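Local coordinates for RNA-binding protein RMD9, mitochondrial (PDB 7A9X) that binds a dodecameric motif in the 3'-untranslated regions of yeast mitochondrial mRNAs and takes part in their processing or stability, at residues Glu208-Tyr220 with His244-Ala258. Residues are numbered along the deposited sequence; the frame is centred on the assembly and turned at random.
Sequences EPKVVGFMLPLLY and HPNLYSGLIKVFIKA. With nucleotides of chain B.
Lys210 lies across the imidazole of His244 and can be followed outward atom by atom. Its CB sits 3.3 Å from the centroid of the His244 ring, almost on the ring normal, a CH-pi contact; CG, placed between the backbone N and the carbonyl carbon (chi1 60°), lies near NE2 of His244, CD comes closer to the same nitrogen, and the extended chain carries NZ on to the RNA. There NZ ends 3.5 Å from N7 of A3 of chain B. The opposite face of the imidazole carries Pro245 CD, and both ring nitrogens are engaged: ND1 accepts from Asn246 N, capping helix 245-257, while NE2 donates to OP2 of A3 of chain B at 2.6 Å. Covered on both faces and bonded at its edge, the ring has its rotation fixed, and the nearby lysine may favour the phosphate electrostatically. Asn246 ND2 donates to Lys210 O at 2.8 Å, a bent bond (139° at the hydrogen) that joins the two helix starts.

Farther along, two glycines let the backbones meet: Gly213 CA lies 3.3 Å from Asn246 O, and Gly250 CA 3.2 Å from Gly213 O, both CA-H...O contacts. Beside them Leu216 enters a hole formed by Leu247, Gly250, Leu251 and Val254, and Leu247 reciprocates among Pro209, Val212, Gly213 and Leu216. At the far end Val254 CG1 rests over one face of the Tyr220 ring, whose OH reaches Ala258 CB. Nearly parallel at 13°, with axes that approach to 7.1 Å, the helices open the stretches assigned to PPR2 and PPR3, stacked as in a pentatricopeptide-repeat solenoid with their N-terminal ends turned to the RNA.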
ATOM      1  N   GLU A 208     -19.649  -8.520  22.342  1.00 74.13           N
ATOM      2  CA  GLU A 208     -20.286  -7.219  22.440  1.00 76.45           C
ATOM      3  C   GLU A 208     -20.648  -6.692  21.050  1.00 81.60           C
ATOM      4  O   GLU A 208     -20.016  -7.062  20.056  1.00 81.75           O
ATOM      5  CB  GLU A 208     -19.365  -6.233  23.155  1.00 77.32           C
ATOM      6  CG  GLU A 208     -19.151  -6.554  24.628  1.00 79.45           C
ATOM      7  CD  GLU A 208     -18.218  -5.577  25.313  1.00 84.56           C
ATOM      8  OE1 GLU A 208     -17.625  -5.950  26.348  1.00 88.27           O
ATOM      9  OE2 GLU A 208     -18.078  -4.437  24.818  1.00 84.09           O
ATOM     10  N   PRO A 209     -21.667  -5.829  20.958  1.00 82.55           N
ATOM     11  CA  PRO A 209     -22.132  -5.376  19.633  1.00 83.70           C
ATOM     12  C   PRO A 209     -21.054  -4.748  18.766  1.00 79.33           C
ATOM     13  O   PRO A 209     -21.052  -4.965  17.546  1.00 75.67           O
ATOM     14  CB  PRO A 209     -23.233  -4.365  19.986  1.00 80.27           C
ATOM     15  CG  PRO A 209     -23.750  -4.827  21.302  1.00 76.13           C
ATOM     16  CD  PRO A 209     -22.563  -5.383  22.040  1.00 77.99           C
ATOM     17  N   LYS A 210     -20.136  -3.970  19.347  1.00 78.02           N
ATOM     18  CA  LYS A 210     -19.125  -3.322  18.518  1.00 78.48           C
ATOM     19  C   LYS A 210     -18.125  -4.327  17.964  1.00 76.36           C
ATOM     20  O   LYS A 210     -17.545  -4.094  16.897  1.00 72.56           O
ATOM     21  CB  LYS A 210     -18.407  -2.223  19.302  1.00 78.52           C
ATOM     22  CG  LYS A 210     -17.676  -2.679  20.553  1.00 85.92           C
ATOM     23  CD  LYS A 210     -16.952  -1.497  21.176  1.00 96.21           C
ATOM     24  CE  LYS A 210     -16.432  -1.809  22.565  1.00106.68           C
ATOM     25  NZ  LYS A 210     -15.829  -0.596  23.189  1.00113.15           N
ATOM     26  N   VAL A 211     -17.913  -5.444  18.662  1.00 75.31           N
ATOM     27  CA  VAL A 211     -17.067  -6.501  18.120  1.00 74.75           C
ATOM     28  C   VAL A 211     -17.812  -7.267  17.033  1.00 75.47           C
ATOM     29  O   VAL A 211     -17.227  -7.649  16.011  1.00 76.36           O
ATOM     30  CB  VAL A 211     -16.585  -7.435  19.245  1.00 75.10           C
ATOM     31  CG1 VAL A 211     -15.616  -8.472  18.698  1.00 67.74           C
ATOM     32  CG2 VAL A 211     -15.939  -6.636  20.367  1.00 70.39           C
ATOM     33  N   VAL A 212     -19.109  -7.509  17.237  1.00 76.07           N
ATOM     34  CA  VAL A 212     -19.916  -8.152  16.203  1.00 76.31           C
ATOM     35  C   VAL A 212     -19.952  -7.290  14.948  1.00 73.79           C
ATOM     36  O   VAL A 212     -19.895  -7.802  13.823  1.00 71.23           O
ATOM     37  CB  VAL A 212     -21.335  -8.440  16.730  1.00 75.46           C
ATOM     38  CG1 VAL A 212     -22.186  -9.088  15.644  1.00 71.72           C
ATOM     39  CG2 VAL A 212     -21.275  -9.323  17.965  1.00 75.44           C
ATOM     40  N   GLY A 213     -20.038  -5.968  15.123  1.00 72.00           N
ATOM     41  CA  GLY A 213     -20.043  -5.075  13.977  1.00 72.97           C
ATOM     42  C   GLY A 213     -18.804  -5.220  13.116  1.00 73.81           C
ATOM     43  O   GLY A 213     -18.894  -5.243  11.887  1.00 73.25           O
ATOM     44  N   PHE A 214     -17.629  -5.319  13.744  1.00 72.66           N
ATOM     45  CA  PHE A 214     -16.420  -5.566  12.965  1.00 70.16           C
ATOM     46  C   PHE A 214     -16.485  -6.909  12.260  1.00 70.46           C
ATOM     47  O   PHE A 214     -15.956  -7.052  11.152  1.00 71.98           O
ATOM     48  CB  PHE A 214     -15.173  -5.519  13.851  1.00 61.14           C
ATOM     49  CG  PHE A 214     -13.936  -6.036  13.165  1.00 63.65           C
ATOM     50  CD1 PHE A 214     -13.153  -5.190  12.397  1.00 61.11           C
ATOM     51  CD2 PHE A 214     -13.574  -7.374  13.257  1.00 62.23           C
ATOM     52  CE1 PHE A 214     -12.028  -5.660  11.748  1.00 65.36           C
ATOM     53  CE2 PHE A 214     -12.454  -7.851  12.606  1.00 66.86           C
ATOM     54  CZ  PHE A 214     -11.676  -6.993  11.854  1.00 68.64           C
ATOM     55  N   MET A 215     -17.115  -7.904  12.890  1.00 75.15           N
ATOM     56  CA  MET A 215     -17.060  -9.265  12.372  1.00 74.35           C
ATOM     57  C   MET A 215     -18.016  -9.491  11.209  1.00 73.17           C
ATOM     58  O   MET A 215     -17.736 -10.331  10.345  1.00 74.67           O
ATOM     59  CB  MET A 215     -17.352 -10.260  13.496  1.00 78.95           C
ATOM     60  CG  MET A 215     -16.132 -10.582  14.331  1.00 85.99           C
ATOM     61  SD  MET A 215     -14.868 -11.348  13.300  1.00 95.43           S
ATOM     62  CE  MET A 215     -13.381 -10.894  14.179  1.00 97.97           C
ATOM     63  N   LEU A 216     -19.128  -8.754  11.165  1.00 74.01           N
ATOM     64  CA  LEU A 216     -20.141  -8.986  10.136  1.00 77.88           C
ATOM     65  C   LEU A 216     -19.582  -8.945   8.717  1.00 79.11           C
ATOM     66  O   LEU A 216     -19.879  -9.868   7.942  1.00 85.94           O
ATOM     67  CB  LEU A 216     -21.291  -7.988  10.313  1.00 77.89           C
ATOM     68  CG  LEU A 216     -22.131  -8.122  11.582  1.00 82.09           C
ATOM     69  CD1 LEU A 216     -23.148  -6.998  11.673  1.00 87.33           C
ATOM     70  CD2 LEU A 216     -22.819  -9.477  11.624  1.00 83.58           C
ATOM     71  N   PRO A 217     -18.791  -7.943   8.310  1.00 76.94           N
ATOM     72  CA  PRO A 217     -18.253  -7.977   6.938  1.00 79.03           C
ATOM     73  C   PRO A 217     -17.374  -9.183   6.657  1.00 80.99           C
ATOM     74  O   PRO A 217     -17.364  -9.677   5.522  1.00 82.37           O
ATOM     75  CB  PRO A 217     -17.460  -6.667   6.843  1.00 70.70           C
ATOM     76  CG  PRO A 217     -18.086  -5.777   7.851  1.00 69.05           C
ATOM     77  CD  PRO A 217     -18.451  -6.680   8.986  1.00 66.66           C
ATOM     78  N   LEU A 218     -16.633  -9.674   7.652  1.00 84.74           N
ATOM     79  CA  LEU A 218     -15.816 -10.866   7.438  1.00 83.67           C
ATOM     80  C   LEU A 218     -16.681 -12.114   7.339  1.00 87.61           C
ATOM     81  O   LEU A 218     -16.379 -13.025   6.559  1.00 88.20           O
ATOM     82  CB  LEU A 218     -14.791 -11.017   8.560  1.00 84.34           C
ATOM     83  CG  LEU A 218     -13.791  -9.875   8.747  1.00 90.73           C
ATOM     84  CD1 LEU A 218     -12.750 -10.261   9.783  1.00 87.12           C
ATOM     85  CD2 LEU A 218     -13.132  -9.509   7.428  1.00 99.95           C
ATOM     86  N   LEU A 219     -17.762 -12.176   8.121  1.00 88.14           N
ATOM     87  CA  LEU A 219     -18.639 -13.341   8.082  1.00 84.76           C
ATOM     88  C   LEU A 219     -19.424 -13.399   6.778  1.00 87.28           C
ATOM     89  O   LEU A 219     -19.632 -14.483   6.221  1.00 96.58           O
ATOM     90  CB  LEU A 219     -19.589 -13.326   9.281  1.00 81.10           C
ATOM     91  CG  LEU A 219     -18.926 -13.410  10.657  1.00 85.00           C
ATOM     92  CD1 LEU A 219     -19.970 -13.493  11.758  1.00 87.05           C
ATOM     93  CD2 LEU A 219     -17.978 -14.599  10.722  1.00 87.07           C
ATOM     94  N   TYR A 220     -19.871 -12.246   6.275  1.00 80.16           N
ATOM     95  CA  TYR A 220     -20.587 -12.237   5.006  1.00 88.45           C
ATOM     96  C   TYR A 220     -19.669 -12.590   3.844  1.00 94.16           C
ATOM     97  O   TYR A 220     -20.117 -13.200   2.866  1.00 97.50           O
ATOM     98  CB  TYR A 220     -21.239 -10.877   4.763  1.00 82.94           C
ATOM     99  CG  TYR A 220     -21.939 -10.807   3.428  1.00 85.55           C
ATOM    100  CD1 TYR A 220     -23.180 -11.403   3.243  1.00 85.09           C
ATOM    101  CD2 TYR A 220     -21.350 -10.167   2.344  1.00 80.40           C
ATOM    102  CE1 TYR A 220     -23.822 -11.353   2.021  1.00 86.02           C
ATOM    103  CE2 TYR A 220     -21.984 -10.112   1.117  1.00 84.19           C
ATOM    104  CZ  TYR A 220     -23.220 -10.706   0.963  1.00 88.17           C
ATOM    105  OH  TYR A 220     -23.855 -10.655  -0.254  1.00 93.52           O
ATOM    106  N   HIS A 244     -24.729   0.299  18.982  1.00 78.83           N
ATOM    107  CA  HIS A 244     -23.365   0.781  18.834  1.00 79.60           C
ATOM    108  C   HIS A 244     -23.093   1.157  17.380  1.00 75.41           C
ATOM    109  O   HIS A 244     -23.454   0.406  16.466  1.00 74.37           O
ATOM    110  CB  HIS A 244     -22.355  -0.267  19.298  1.00 70.38           C
ATOM    111  CG  HIS A 244     -20.983   0.290  19.518  1.00 73.86           C
ATOM    112  ND1 HIS A 244     -20.138   0.621  18.480  1.00 75.83           N
ATOM    113  CD2 HIS A 244     -20.316   0.593  20.656  1.00 77.55           C
ATOM    114  CE1 HIS A 244     -19.008   1.098  18.969  1.00 73.71           C
ATOM    115  NE2 HIS A 244     -19.089   1.090  20.287  1.00 75.35           N
ATOM    116  N   PRO A 245     -22.464   2.308  17.134  1.00 71.45           N
ATOM    117  CA  PRO A 245     -22.198   2.726  15.748  1.00 69.40           C
ATOM    118  C   PRO A 245     -21.420   1.706  14.936  1.00 71.06           C
ATOM    119  O   PRO A 245     -21.657   1.581  13.729  1.00 74.37           O
ATOM    120  CB  PRO A 245     -21.400   4.022  15.926  1.00 67.79           C
ATOM    121  CG  PRO A 245     -21.799   4.532  17.267  1.00 70.29           C
ATOM    122  CD  PRO A 245     -22.056   3.327  18.115  1.00 64.97           C
ATOM    123  N   ASN A 246     -20.495   0.971  15.556  1.00 69.19           N
ATOM    124  CA  ASN A 246     -19.737  -0.025  14.806  1.00 65.41           C
ATOM    125  C   ASN A 246     -20.618  -1.192  14.378  1.00 73.23           C
ATOM    126  O   ASN A 246     -20.299  -1.880  13.402  1.00 70.85           O
ATOM    127  CB  ASN A 246     -18.552  -0.524  15.635  1.00 64.54           C
ATOM    128  CG  ASN A 246     -17.409  -1.023  14.772  1.00 67.75           C
ATOM    129  OD1 ASN A 246     -17.177  -0.509  13.679  1.00 73.96           O
ATOM    130  ND2 ASN A 246     -16.690  -2.032  15.258  1.00 64.76           N
ATOM    131  N   LEU A 247     -21.718  -1.439  15.096  1.00 75.28           N
ATOM    132  CA  LEU A 247     -22.685  -2.431  14.636  1.00 71.98           C
ATOM    133  C   LEU A 247     -23.436  -1.922  13.412  1.00 74.21           C
ATOM    134  O   LEU A 247     -23.665  -2.677  12.459  1.00 72.69           O
ATOM    135  CB  LEU A 247     -23.656  -2.788  15.763  1.00 71.66           C
ATOM    136  CG  LEU A 247     -24.655  -3.917  15.494  1.00 76.04           C
ATOM    137  CD1 LEU A 247     -23.935  -5.201  15.112  1.00 77.75           C
ATOM    138  CD2 LEU A 247     -25.553  -4.146  16.704  1.00 75.13           C
ATOM    139  N   TYR A 248     -23.826  -0.645  13.422  1.00 72.31           N
ATOM    140  CA  TYR A 248     -24.340  -0.014  12.211  1.00 74.44           C
ATOM    141  C   TYR A 248     -23.360  -0.168  11.056  1.00 76.76           C
ATOM    142  O   TYR A 248     -23.738  -0.581   9.954  1.00 81.61           O
ATOM    143  CB  TYR A 248     -24.614   1.471  12.462  1.00 73.86           C
ATOM    144  CG  TYR A 248     -25.938   1.786  13.122  1.00 77.12           C
ATOM    145  CD1 TYR A 248     -27.136   1.600  12.445  1.00 78.23           C
ATOM    146  CD2 TYR A 248     -25.987   2.301  14.412  1.00 79.99           C
ATOM    147  CE1 TYR A 248     -28.347   1.899  13.039  1.00 82.40           C
ATOM    148  CE2 TYR A 248     -27.192   2.606  15.014  1.00 82.36           C
ATOM    149  CZ  TYR A 248     -28.368   2.401  14.323  1.00 85.29           C
ATOM    150  OH  TYR A 248     -29.570   2.700  14.918  1.00 91.15           O
ATOM    151  N   SER A 249     -22.084   0.150  11.301  1.00 77.41           N
ATOM    152  CA  SER A 249     -21.103   0.222  10.223  1.00 73.68           C
ATOM    153  C   SER A 249     -20.923  -1.129   9.544  1.00 74.64           C
ATOM    154  O   SER A 249     -20.974  -1.231   8.313  1.00 75.14           O
ATOM    155  CB  SER A 249     -19.767   0.730  10.765  1.00 70.05           C
ATOM    156  OG  SER A 249     -18.813   0.830   9.723  1.00 76.24           O
ATOM    157  N   GLY A 250     -20.705  -2.183  10.332  1.00 63.52           N
ATOM    158  CA  GLY A 250     -20.541  -3.505   9.749  1.00 75.07           C
ATOM    159  C   GLY A 250     -21.773  -3.969   8.994  1.00 79.47           C
ATOM    160  O   GLY A 250     -21.669  -4.592   7.934  1.00 80.24           O
ATOM    161  N   LEU A 251     -22.957  -3.662   9.527  1.00 79.20           N
ATOM    162  CA  LEU A 251     -24.190  -4.076   8.866  1.00 81.74           C
ATOM    163  C   LEU A 251     -24.405  -3.308   7.565  1.00 80.29           C
ATOM    164  O   LEU A 251     -24.879  -3.876   6.573  1.00 78.06           O
ATOM    165  CB  LEU A 251     -25.377  -3.887   9.808  1.00 78.40           C
ATOM    166  CG  LEU A 251     -26.654  -4.661   9.480  1.00 90.53           C
ATOM    167  CD1 LEU A 251     -26.350  -6.138   9.288  1.00 95.33           C
ATOM    168  CD2 LEU A 251     -27.684  -4.467  10.580  1.00 92.28           C
ATOM    169  N   ILE A 252     -24.056  -2.021   7.546  1.00 76.82           N
ATOM    170  CA  ILE A 252     -24.135  -1.249   6.309  1.00 72.40           C
ATOM    171  C   ILE A 252     -23.190  -1.821   5.259  1.00 70.49           C
ATOM    172  O   ILE A 252     -23.562  -1.973   4.090  1.00 77.55           O
ATOM    173  CB  ILE A 252     -23.840   0.238   6.585  1.00 72.72           C
ATOM    174  CG1 ILE A 252     -24.960   0.853   7.421  1.00 69.40           C
ATOM    175  CG2 ILE A 252     -23.665   1.007   5.281  1.00 69.39           C
ATOM    176  CD1 ILE A 252     -24.585   2.167   8.063  1.00 68.56           C
ATOM    177  N   LYS A 253     -21.962  -2.159   5.660  1.00 67.60           N
ATOM    178  CA  LYS A 253     -20.989  -2.685   4.707  1.00 74.72           C
ATOM    179  C   LYS A 253     -21.459  -4.001   4.101  1.00 78.26           C
ATOM    180  O   LYS A 253     -21.291  -4.233   2.898  1.00 81.12           O
ATOM    181  CB  LYS A 253     -19.630  -2.863   5.387  1.00 70.11           C
ATOM    182  CG  LYS A 253     -18.955  -1.559   5.782  1.00 74.30           C
ATOM    183  CD  LYS A 253     -17.566  -1.801   6.355  1.00 76.59           C
ATOM    184  CE  LYS A 253     -16.868  -0.491   6.678  1.00 85.07           C
ATOM    185  NZ  LYS A 253     -15.456  -0.692   7.109  1.00 90.74           N
ATOM    186  N   VAL A 254     -22.047  -4.877   4.921  1.00 77.95           N
ATOM    187  CA  VAL A 254     -22.574  -6.141   4.411  1.00 77.91           C
ATOM    188  C   VAL A 254     -23.633  -5.880   3.347  1.00 81.37           C
ATOM    189  O   VAL A 254     -23.600  -6.459   2.254  1.00 90.16           O
ATOM    190  CB  VAL A 254     -23.132  -6.994   5.566  1.00 77.78           C
ATOM    191  CG1 VAL A 254     -23.897  -8.193   5.022  1.00 75.27           C
ATOM    192  CG2 VAL A 254     -22.012  -7.449   6.484  1.00 70.99           C
ATOM    193  N   PHE A 255     -24.580  -4.990   3.650  1.00 77.79           N
ATOM    194  CA  PHE A 255     -25.670  -4.705   2.725  1.00 82.59           C
ATOM    195  C   PHE A 255     -25.196  -3.986   1.470  1.00 86.80           C
ATOM    196  O   PHE A 255     -25.844  -4.100   0.423  1.00 90.57           O
ATOM    197  CB  PHE A 255     -26.749  -3.891   3.441  1.00 77.06           C
ATOM    198  CG  PHE A 255     -27.575  -4.700   4.399  1.00 88.87           C
ATOM    199  CD1 PHE A 255     -28.012  -5.966   4.047  1.00 93.28           C
ATOM    200  CD2 PHE A 255     -27.905  -4.205   5.650  1.00 85.79           C
ATOM    201  CE1 PHE A 255     -28.771  -6.722   4.916  1.00 86.58           C
ATOM    202  CE2 PHE A 255     -28.664  -4.958   6.529  1.00 85.13           C
ATOM    203  CZ  PHE A 255     -29.097  -6.219   6.160  1.00 84.37           C
ATOM    204  N   ILE A 256     -24.088  -3.248   1.549  1.00 83.00           N
ATOM    205  CA  ILE A 256     -23.503  -2.651   0.351  1.00 81.69           C
ATOM    206  C   ILE A 256     -22.950  -3.739  -0.561  1.00 84.64           C
ATOM    207  O   ILE A 256     -23.204  -3.747  -1.772  1.00 81.18           O
ATOM    208  CB  ILE A 256     -22.417  -1.631   0.737  1.00 79.12           C
ATOM    209  CG1 ILE A 256     -23.050  -0.381   1.352  1.00 79.51           C
ATOM    210  CG2 ILE A 256     -21.570  -1.265  -0.472  1.00 76.01           C
ATOM    211  CD1 ILE A 256     -22.037   0.658   1.795  1.00 77.60           C
ATOM    212  N   LYS A 257     -22.182  -4.672   0.009  1.00 84.05           N
ATOM    213  CA  LYS A 257     -21.697  -5.811  -0.763  1.00 84.63           C
ATOM    214  C   LYS A 257     -22.853  -6.647  -1.300  1.00 89.08           C
ATOM    215  O   LYS A 257     -22.813  -7.108  -2.446  1.00 86.78           O
ATOM    216  CB  LYS A 257     -20.772  -6.675   0.096  1.00 82.62           C
ATOM    217  CG  LYS A 257     -19.382  -6.100   0.304  1.00 88.20           C
ATOM    218  CD  LYS A 257     -18.549  -6.195  -0.963  1.00 95.39           C
ATOM    219  CE  LYS A 257     -17.123  -5.733  -0.716  1.00 95.76           C
ATOM    220  NZ  LYS A 257     -16.274  -5.908  -1.925  1.00102.61           N
ATOM    221  N   ALA A 258     -23.891  -6.856  -0.488  1.00 83.29           N
ATOM    222  CA  ALA A 258     -25.047  -7.615  -0.947  1.00 86.53           C
ATOM    223  C   ALA A 258     -25.935  -6.821  -1.893  1.00 91.96           C
ATOM    224  O   ALA A 258     -26.907  -7.377  -2.413  1.00 95.53           O
ATOM    225  CB  ALA A 258     -25.867  -8.098   0.250  1.00 85.98           C
TER
ATOM    226  P     A B   3     -17.015   3.928  21.091  1.00 72.48           P
ATOM    227  OP1   A B   3     -17.211   4.392  19.693  1.00 71.14           O
ATOM    228  OP2   A B   3     -17.175   2.488  21.420  1.00 78.11           O
ATOM    229  O5'   A B   3     -15.554   4.367  21.544  1.00 74.74           O
ATOM    230  C5'   A B   3     -15.105   5.700  21.368  1.00 71.43           C
ATOM    231  C4'   A B   3     -13.801   5.929  22.086  1.00 71.56           C
ATOM    232  O4'   A B   3     -13.991   5.734  23.510  1.00 73.34           O
ATOM    233  C3'   A B   3     -12.674   4.973  21.724  1.00 71.50           C
ATOM    234  O3'   A B   3     -12.001   5.359  20.536  1.00 69.80           O
ATOM    235  C2'   A B   3     -11.795   5.002  22.968  1.00 75.59           C
ATOM    236  O2'   A B   3     -10.967   6.157  22.974  1.00 77.29           O
ATOM    237  C1'   A B   3     -12.839   5.151  24.078  1.00 76.48           C
ATOM    238  N9    A B   3     -13.216   3.856  24.673  1.00 82.62           N
ATOM    239  C8    A B   3     -14.226   3.012  24.282  1.00 83.25           C
ATOM    240  N7    A B   3     -14.320   1.926  25.011  1.00 83.33           N
ATOM    241  C5    A B   3     -13.304   2.066  25.945  1.00 84.40           C
ATOM    242  C6    A B   3     -12.874   1.249  27.006  1.00 84.63           C
ATOM    243  N6    A B   3     -13.437   0.080  27.316  1.00 79.18           N
ATOM    244  N1    A B   3     -11.828   1.679  27.748  1.00 91.03           N
ATOM    245  C2    A B   3     -11.261   2.851  27.439  1.00 92.96           C
ATOM    246  N3    A B   3     -11.575   3.707  26.468  1.00 90.98           N
ATOM    247  C4    A B   3     -12.615   3.249  25.749  1.00 86.63           C
TER